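Local coordinates for MdbA protein (Corynebacterium diphtheriae, PDB 5C00) that is a thiol-disulfide oxidoreductase of the DsbA family that probably forms disulfide bonds in exported proteins and is essential for viability, pilus assembly, toxin production and virulence, at residues K71-N75 and G76-V80; D141-S145 and L146-D150; V188-G192 and K193-N197. One frame throughout, in Å; residues are numbered along the deposited sequence.

Interaction 1. Residues K71-N75 and G76-V80; sequences KAIEN and GDIVV
Ile73 and Ile78 meet at the foot of a thioredoxin-fold beta-alpha-beta unit, where helix 56-74 ends and the chain turns into strand 78-85. Their side chains cross at about a right angle, with CG1 of Ile73 3.8 Å from CG1 of Ile78. The Ile78 branch leans back over the helix end because its CG1 stands between the backbone N and the carbonyl carbon (chi1 62°). From there its CD1 also reaches the methyl of Ala72, CB to CD1 3.8 Å. Further along the strand, Val80 adds its CG2, which sits 3.8 Å from Ile73 CD1. This apolar group is buried: Leu35 and Phe24 lie against Ile73, Ile47 of the neighbouring strand against Ile78 and Val80, and helix 202-207 against Ala72 and Ile78.

The helix closes with a Schellman motif. Asp77 N donates to Ala72 O at 3.0 Å, nearly along the C=O axis, while Gly76 N binds Ile73 O, also at 3.0 Å, from above the carbonyl plane. Gly76 takes a positive phi (83°), turning the chain out of the helix. Ile73 O takes a second donor, a water that also donates to Ile78 O and so joins the last helical turn to the start of the strand.

At the polar edge, OD2 of Asp77 lies beside Asn75 CB; the other oxygen, OD1, forms a salt bridge with Lys41. Farther round the helix, Glu74 divides its carboxylate: OE2 accepts from Ser23 N, while Lys71 NZ meets OE1 on its syn side at 3.0 Å.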
loop_
_atom_site.group_PDB
_atom_site.type_symbol
_atom_site.label_atom_id
_atom_site.label_comp_id
_atom_site.label_asym_id
_atom_site.label_seq_id
_atom_site.Cartn_x
_atom_site.Cartn_y
_atom_site.Cartn_z
ATOM N N LYS A 71 -3.670 -9.238 11.643
ATOM C CA LYS A 71 -4.509 -10.003 12.576
ATOM C C LYS A 71 -5.777 -9.280 12.964
ATOM O O LYS A 71 -6.841 -9.876 13.046
ATOM C CB LYS A 71 -3.743 -10.409 13.837
ATOM C CG LYS A 71 -2.514 -11.264 13.567
ATOM C CD LYS A 71 -2.797 -12.499 12.702
ATOM C CE LYS A 71 -2.233 -12.403 11.288
ATOM N NZ LYS A 71 -2.254 -13.661 10.458
ATOM N N ALA A 72 -5.671 -7.986 13.180
ATOM C CA ALA A 72 -6.803 -7.185 13.595
ATOM C C ALA A 72 -7.810 -7.029 12.469
ATOM O O ALA A 72 -9.021 -6.998 12.702
ATOM C CB ALA A 72 -6.315 -5.815 14.081
ATOM N N ILE A 73 -7.296 -6.912 11.253
ATOM C CA ILE A 73 -8.124 -6.896 10.062
ATOM C C ILE A 73 -8.787 -8.261 9.940
ATOM O O ILE A 73 -9.986 -8.328 9.776
ATOM C CB ILE A 73 -7.342 -6.590 8.760
ATOM C CG1 ILE A 73 -6.720 -5.188 8.769
ATOM C CG2 ILE A 73 -8.251 -6.709 7.570
ATOM C CD1 ILE A 73 -5.656 -5.010 7.693
ATOM N N GLU A 74 -8.036 -9.352 10.033
ATOM C CA GLU A 74 -8.664 -10.675 9.824
ATOM C C GLU A 74 -9.724 -10.971 10.895
ATOM O O GLU A 74 -10.718 -11.623 10.600
ATOM C CB GLU A 74 -7.601 -11.785 9.747
ATOM C CG GLU A 74 -6.787 -11.725 8.491
ATOM C CD GLU A 74 -5.559 -12.628 8.501
ATOM O OE1 GLU A 74 -5.083 -12.913 9.602
ATOM O OE2 GLU A 74 -5.035 -12.990 7.405
ATOM N N ASN A 75 -9.534 -10.442 12.114
ATOM C CA ASN A 75 -10.511 -10.517 13.217
ATOM C C ASN A 75 -11.757 -9.675 13.072
ATOM O O ASN A 75 -12.717 -9.811 13.850
ATOM C CB ASN A 75 -9.877 -10.008 14.498
ATOM C CG ASN A 75 -8.918 -10.978 15.076
ATOM O OD1 ASN A 75 -8.838 -12.112 14.618
ATOM N ND2 ASN A 75 -8.178 -10.545 16.095
ATOM N N GLY A 76 -11.770 -8.763 12.106
ATOM C CA GLY A 76 -12.933 -7.903 11.896
ATOM C C GLY A 76 -12.991 -6.674 12.804
ATOM O O GLY A 76 -14.002 -5.956 12.810
ATOM N N ASP A 77 -11.887 -6.382 13.509
ATOM C CA ASP A 77 -11.826 -5.283 14.486
ATOM C C ASP A 77 -11.484 -3.923 13.896
ATOM O O ASP A 77 -11.815 -2.873 14.494
ATOM C CB ASP A 77 -10.786 -5.585 15.582
ATOM C CG ASP A 77 -11.199 -6.766 16.487
ATOM O OD1 ASP A 77 -12.410 -6.896 16.761
ATOM O OD2 ASP A 77 -10.310 -7.558 16.893
ATOM N N ILE A 78 -10.739 -3.914 12.789
ATOM C CA ILE A 78 -10.452 -2.691 12.067
ATOM C C ILE A 78 -10.669 -2.854 10.582
ATOM O O ILE A 78 -10.570 -3.965 10.065
ATOM C CB ILE A 78 -9.011 -2.227 12.311
ATOM C CG1 ILE A 78 -7.969 -3.217 11.818
ATOM C CG2 ILE A 78 -8.825 -2.011 13.790
ATOM C CD1 ILE A 78 -6.566 -2.684 11.954
ATOM N N VAL A 79 -11.012 -1.752 9.937
ATOM C CA VAL A 79 -11.028 -1.642 8.489
ATOM C C VAL A 79 -9.971 -0.623 8.112
ATOM O O VAL A 79 -9.999 0.478 8.620
ATOM C CB VAL A 79 -12.415 -1.229 8.010
ATOM C CG1 VAL A 79 -12.414 -0.926 6.520
ATOM C CG2 VAL A 79 -13.369 -2.380 8.308
ATOM N N VAL A 80 -8.991 -1.015 7.298
ATOM C CA VAL A 80 -7.861 -0.133 7.006
ATOM C C VAL A 80 -7.919 0.513 5.634
ATOM O O VAL A 80 -7.916 -0.158 4.583
ATOM C CB VAL A 80 -6.489 -0.842 7.181
ATOM C CG1 VAL A 80 -5.380 0.166 6.919
ATOM C CG2 VAL A 80 -6.353 -1.368 8.601
HETATM O O HOH W 1 -11.859 -6.274 9.223
#

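Interaction 2. Residues D141-S145 and L146-D150; sequences DVAKS and LGASD
Lys144 reaches across to Asp150 by a doubly bent path. Its CG is anti to the backbone N (chi1 174°), a bend at chi2 (72°) brings CD beside the carbonyl oxygen of Ala148, and a second at chi4 (88°) turns NZ. The carboxylate of Asp150 crosses the end of this chain at a slant, with OD1 3.3 Å from Lys144 CE. The two charged groups remain beyond salt-bridge distance, NZ to OD1 being 4.2 Å, although their opposite charges probably still attract. A water ties the lysine to the turn instead: it accepts from Lys144 NZ at 2.6 Å and donates to Ala148 O and, at greater length, to Lys144 O.

Here helix 136-145 ends in a Schellman motif, with Gly147 at positive phi as the first residue to leave helical geometry. Ala148 N reaches back to Ala143 O at 2.9 Å, and Gly147 N approaches Lys144 O from above its carbonyl plane. Leu146 N still makes a helical bond to Val142 O, at 3.0 Å, with a second, weak bond to Ala143 O. The turn brings the methyls of Ala143 and Ala148 together, CB to CB 3.9 Å, and Leu146 packs against Tyr17 and Leu122.

The chain then enters helix 150-158. Ser149 occupies the N-cap position, and its OG accepts from Val152 N, one of the amides at the start of this helix. The new helix covers the turn, Ile156 touching Ala143 and Thr153 touching both Lys144 and Ala148.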
loop_
_atom_site.group_PDB
_atom_site.type_symbol
_atom_site.label_atom_id
_atom_site.label_comp_id
_atom_site.label_asym_id
_atom_site.label_seq_id
_atom_site.Cartn_x
_atom_site.Cartn_y
_atom_site.Cartn_z
ATOM N N ASP A 141 7.483 -7.175 -13.622
ATOM C CA ASP A 141 8.025 -8.541 -13.581
ATOM C C ASP A 141 7.758 -9.078 -12.167
ATOM O O ASP A 141 7.427 -10.252 -11.978
ATOM C CB ASP A 141 9.515 -8.574 -13.850
ATOM C CG ASP A 141 9.871 -8.671 -15.334
ATOM O OD1 ASP A 141 9.029 -8.412 -16.229
ATOM O OD2 ASP A 141 11.049 -9.038 -15.591
ATOM N N VAL A 142 8.004 -8.235 -11.159
ATOM C CA VAL A 142 7.891 -8.668 -9.783
ATOM C C VAL A 142 6.446 -8.980 -9.414
ATOM O O VAL A 142 6.165 -9.984 -8.741
ATOM C CB VAL A 142 8.549 -7.679 -8.795
ATOM C CG1 VAL A 142 8.274 -8.093 -7.355
ATOM C CG2 VAL A 142 10.036 -7.687 -9.027
ATOM N N ALA A 143 5.508 -8.130 -9.849
ATOM C CA ALA A 143 4.118 -8.413 -9.687
ATOM C C ALA A 143 3.745 -9.777 -10.283
ATOM O O ALA A 143 3.003 -10.539 -9.660
ATOM C CB ALA A 143 3.270 -7.302 -10.329
ATOM N N LYS A 144 4.166 -10.033 -11.503
ATOM C CA LYS A 144 3.854 -11.312 -12.169
ATOM C C LYS A 144 4.407 -12.480 -11.349
ATOM O O LYS A 144 3.730 -13.501 -11.132
ATOM C CB LYS A 144 4.458 -11.307 -13.554
ATOM C CG LYS A 144 4.350 -12.616 -14.304
ATOM C CD LYS A 144 2.923 -12.840 -14.725
ATOM C CE LYS A 144 2.782 -14.171 -15.456
ATOM N NZ LYS A 144 2.534 -15.248 -14.486
ATOM N N SER A 145 5.658 -12.348 -10.929
ATOM C CA SER A 145 6.299 -13.413 -10.142
ATOM C C SER A 145 5.520 -13.695 -8.853
ATOM O O SER A 145 5.492 -14.833 -8.399
ATOM C CB SER A 145 7.717 -13.042 -9.776
ATOM O OG SER A 145 8.556 -12.975 -10.923
ATOM N N LEU A 146 4.920 -12.669 -8.248
ATOM C CA LEU A 146 4.153 -12.840 -7.015
ATOM C C LEU A 146 2.727 -13.301 -7.242
ATOM O O LEU A 146 1.965 -13.506 -6.267
ATOM C CB LEU A 146 4.155 -11.539 -6.184
ATOM C CG LEU A 146 5.304 -11.422 -5.182
ATOM C CD1 LEU A 146 5.399 -10.028 -4.562
ATOM C CD2 LEU A 146 5.241 -12.449 -4.069
ATOM N N GLY A 147 2.306 -13.387 -8.491
ATOM C CA GLY A 147 1.009 -13.947 -8.769
ATOM C C GLY A 147 0.037 -13.086 -9.514
ATOM O O GLY A 147 -1.078 -13.545 -9.745
ATOM N N ALA A 148 0.459 -11.889 -9.961
ATOM C CA ALA A 148 -0.434 -11.020 -10.695
ATOM C C ALA A 148 -0.768 -11.609 -12.040
ATOM O O ALA A 148 0.048 -12.295 -12.679
ATOM C CB ALA A 148 0.154 -9.638 -10.884
ATOM N N SER A 149 -1.963 -11.292 -12.483
ATOM C CA SER A 149 -2.430 -11.769 -13.751
ATOM C C SER A 149 -1.644 -11.129 -14.899
ATOM O O SER A 149 -0.999 -10.109 -14.728
ATOM C CB SER A 149 -3.899 -11.459 -13.895
ATOM O OG SER A 149 -4.101 -10.081 -14.095
ATOM N N ASP A 150 -1.693 -11.765 -16.069
ATOM C CA ASP A 150 -1.143 -11.187 -17.326
ATOM C C ASP A 150 -1.700 -9.819 -17.660
ATOM O O ASP A 150 -0.968 -8.942 -18.133
ATOM C CB ASP A 150 -1.373 -12.129 -18.524
ATOM C CG ASP A 150 -0.412 -13.287 -18.553
ATOM O OD1 ASP A 150 0.373 -13.497 -17.619
ATOM O OD2 ASP A 150 -0.469 -14.057 -19.516
HETATM O O HOH W 2 1.057 -14.726 -12.407
#

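Interaction 3. Residues V188-G192 and K193-N197; sequences VFIDG and KEVKN
Val188 and Val195 are joined through both backbone and side chain. Val188 O accepts from Val195 N at 2.8 Å, the donor tilted 21° from the carbonyl plane, and the two side chains lie side by side with CG1 of Val188 near CG2 of Val195. Val188 N is satisfied by a water that it reaches at 3.0 Å. The same water lies within hydrogen-bonding distance of Val195 O and Glu194 OE2, and this carboxylate oxygen also forms a salt bridge with Arg187.

Nearer the turn, Ile190 and Lys193 are an antiparallel hydrogen-bonded pair: Ile190 N donates to Lys193 O at 2.8 Å, and Lys193 N returns a bond to Ile190 O at 3.0 Å, from above that carbonyl plane. These bonds close a beta hairpin through a type I' turn, in which Asp191 and Gly192 both take positive phi. The hairpin forms one edge of the chain's mixed sheet, and its inner strand bonds to strand 45-52; at the turn, Asp191 OD1 accepts from Lys46 N.

Phe189 and Glu194, the non-hydrogen-bonded pair, put their side chains on one face of the hairpin. Glu194 CB lies over the Phe189 ring in a CH-pi contact, 3.9 Å from its centroid and toward the rim. With CG anti to the backbone N (chi1 -171°), the extended chain lays the carboxylate over the CZ end of the ring, stacked with the planes 28° apart. On the other face, Val195 CG2 packs 3.6 Å from Ile190 CD1, next to Gln205 of helix 202-207.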
loop_
_atom_site.group_PDB
_atom_site.type_symbol
_atom_site.label_atom_id
_atom_site.label_comp_id
_atom_site.label_asym_id
_atom_site.label_seq_id
_atom_site.Cartn_x
_atom_site.Cartn_y
_atom_site.Cartn_z
ATOM N N VAL A 188 -1.163 7.699 10.914
ATOM C CA VAL A 188 -2.288 6.828 11.186
ATOM C C VAL A 188 -3.382 7.608 11.943
ATOM O O VAL A 188 -3.087 8.357 12.867
ATOM C CB VAL A 188 -1.830 5.652 12.039
ATOM C CG1 VAL A 188 -3.024 4.823 12.519
ATOM C CG2 VAL A 188 -0.798 4.798 11.283
ATOM N N PHE A 189 -4.615 7.424 11.539
ATOM C CA PHE A 189 -5.776 7.980 12.229
ATOM C C PHE A 189 -6.705 6.834 12.554
ATOM O O PHE A 189 -6.892 5.886 11.725
ATOM C CB PHE A 189 -6.534 8.962 11.290
ATOM C CG PHE A 189 -5.754 10.214 10.924
ATOM C CD1 PHE A 189 -4.701 10.170 10.038
ATOM C CD2 PHE A 189 -6.127 11.460 11.431
ATOM C CE1 PHE A 189 -3.988 11.319 9.685
ATOM C CE2 PHE A 189 -5.455 12.597 11.070
ATOM C CZ PHE A 189 -4.358 12.534 10.232
ATOM N N ILE A 190 -7.336 6.907 13.705
ATOM C CA ILE A 190 -8.316 5.939 14.148
ATOM C C ILE A 190 -9.637 6.697 14.252
ATOM O O ILE A 190 -9.742 7.641 15.026
ATOM C CB ILE A 190 -7.956 5.358 15.537
ATOM C CG1 ILE A 190 -6.625 4.604 15.470
ATOM C CG2 ILE A 190 -9.100 4.465 16.054
ATOM C CD1 ILE A 190 -6.016 4.125 16.780
ATOM N N ASP A 191 -10.610 6.344 13.412
ATOM C CA ASP A 191 -11.888 7.063 13.395
ATOM C C ASP A 191 -11.695 8.577 13.379
ATOM O O ASP A 191 -12.333 9.298 14.166
ATOM C CB ASP A 191 -12.737 6.661 14.621
ATOM C CG ASP A 191 -13.199 5.232 14.570
ATOM O OD1 ASP A 191 -13.437 4.712 13.454
ATOM O OD2 ASP A 191 -13.342 4.631 15.656
ATOM N N GLY A 192 -10.841 9.072 12.487
ATOM C CA GLY A 192 -10.626 10.523 12.343
ATOM C C GLY A 192 -9.665 11.193 13.315
ATOM O O GLY A 192 -9.372 12.370 13.173
ATOM N N LYS A 193 -9.162 10.446 14.285
ATOM C CA LYS A 193 -8.280 10.951 15.333
ATOM C C LYS A 193 -6.858 10.466 15.091
ATOM O O LYS A 193 -6.611 9.250 15.099
ATOM C CB LYS A 193 -8.788 10.405 16.676
ATOM C CG LYS A 193 -7.950 10.725 17.911
ATOM C CD LYS A 193 -8.248 9.733 19.035
ATOM C CE LYS A 193 -8.139 10.371 20.411
ATOM N NZ LYS A 193 -6.850 11.083 20.606
ATOM N N GLU A 194 -5.919 11.390 14.922
ATOM C CA GLU A 194 -4.578 11.004 14.601
ATOM C C GLU A 194 -3.900 10.339 15.797
ATOM O O GLU A 194 -4.034 10.798 16.938
ATOM C CB GLU A 194 -3.738 12.202 14.117
ATOM C CG GLU A 194 -2.391 11.706 13.587
ATOM C CD GLU A 194 -1.533 12.725 12.855
ATOM O OE1 GLU A 194 -1.941 13.881 12.646
ATOM O OE2 GLU A 194 -0.425 12.334 12.462
ATOM N N VAL A 195 -3.156 9.278 15.518
ATOM C CA VAL A 195 -2.204 8.674 16.450
ATOM C C VAL A 195 -0.862 9.397 16.377
ATOM O O VAL A 195 -0.009 9.132 15.503
ATOM C CB VAL A 195 -2.043 7.139 16.195
ATOM C CG1 VAL A 195 -1.140 6.494 17.253
ATOM C CG2 VAL A 195 -3.399 6.451 16.179
ATOM N N LYS A 196 -0.647 10.350 17.299
ATOM C CA LYS A 196 0.610 11.109 17.345
ATOM C C LYS A 196 1.657 10.471 18.205
ATOM O O LYS A 196 2.853 10.571 17.936
ATOM C CB LYS A 196 0.370 12.554 17.823
ATOM C CG LYS A 196 -0.594 13.292 16.915
ATOM C CD LYS A 196 -0.872 14.699 17.391
ATOM C CE LYS A 196 -1.782 15.434 16.403
ATOM N NZ LYS A 196 -2.027 16.870 16.793
ATOM N N ASN A 197 1.208 9.862 19.281
ATOM C CA ASN A 197 2.090 9.283 20.258
ATOM C C ASN A 197 1.944 7.756 20.263
ATOM O O ASN A 197 0.846 7.253 20.055
ATOM C CB ASN A 197 1.703 9.827 21.613
ATOM C CG ASN A 197 2.042 11.291 21.746
ATOM O OD1 ASN A 197 3.186 11.606 21.974
ATOM N ND2 ASN A 197 1.059 12.179 21.567
HETATM O O HOH W 3 0.147 9.674 12.752
#

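Interactions 1 and 3 reach the same mixed sheet, their centres about 16 Å apart and nearest atoms about 7 Å apart. Strand 45-52 lies between strand 78-85 of the first and strand 187-190 of the third, and its Ile47 touches Ile78, Val80 and Ile190. Helix 202-207 also links them, through Ala206 against both Ile78 and Ile190. Interaction 2 belongs to the helical part: its centre is about 26 Å from that of interaction 1 and about 34 Å from that of interaction 3, opposite it across the chain's centre. Helix 56-74 ends in interaction 1; a CxxC pair, Cys55 just before it and Cys58 in its first turn, is probably the redox site.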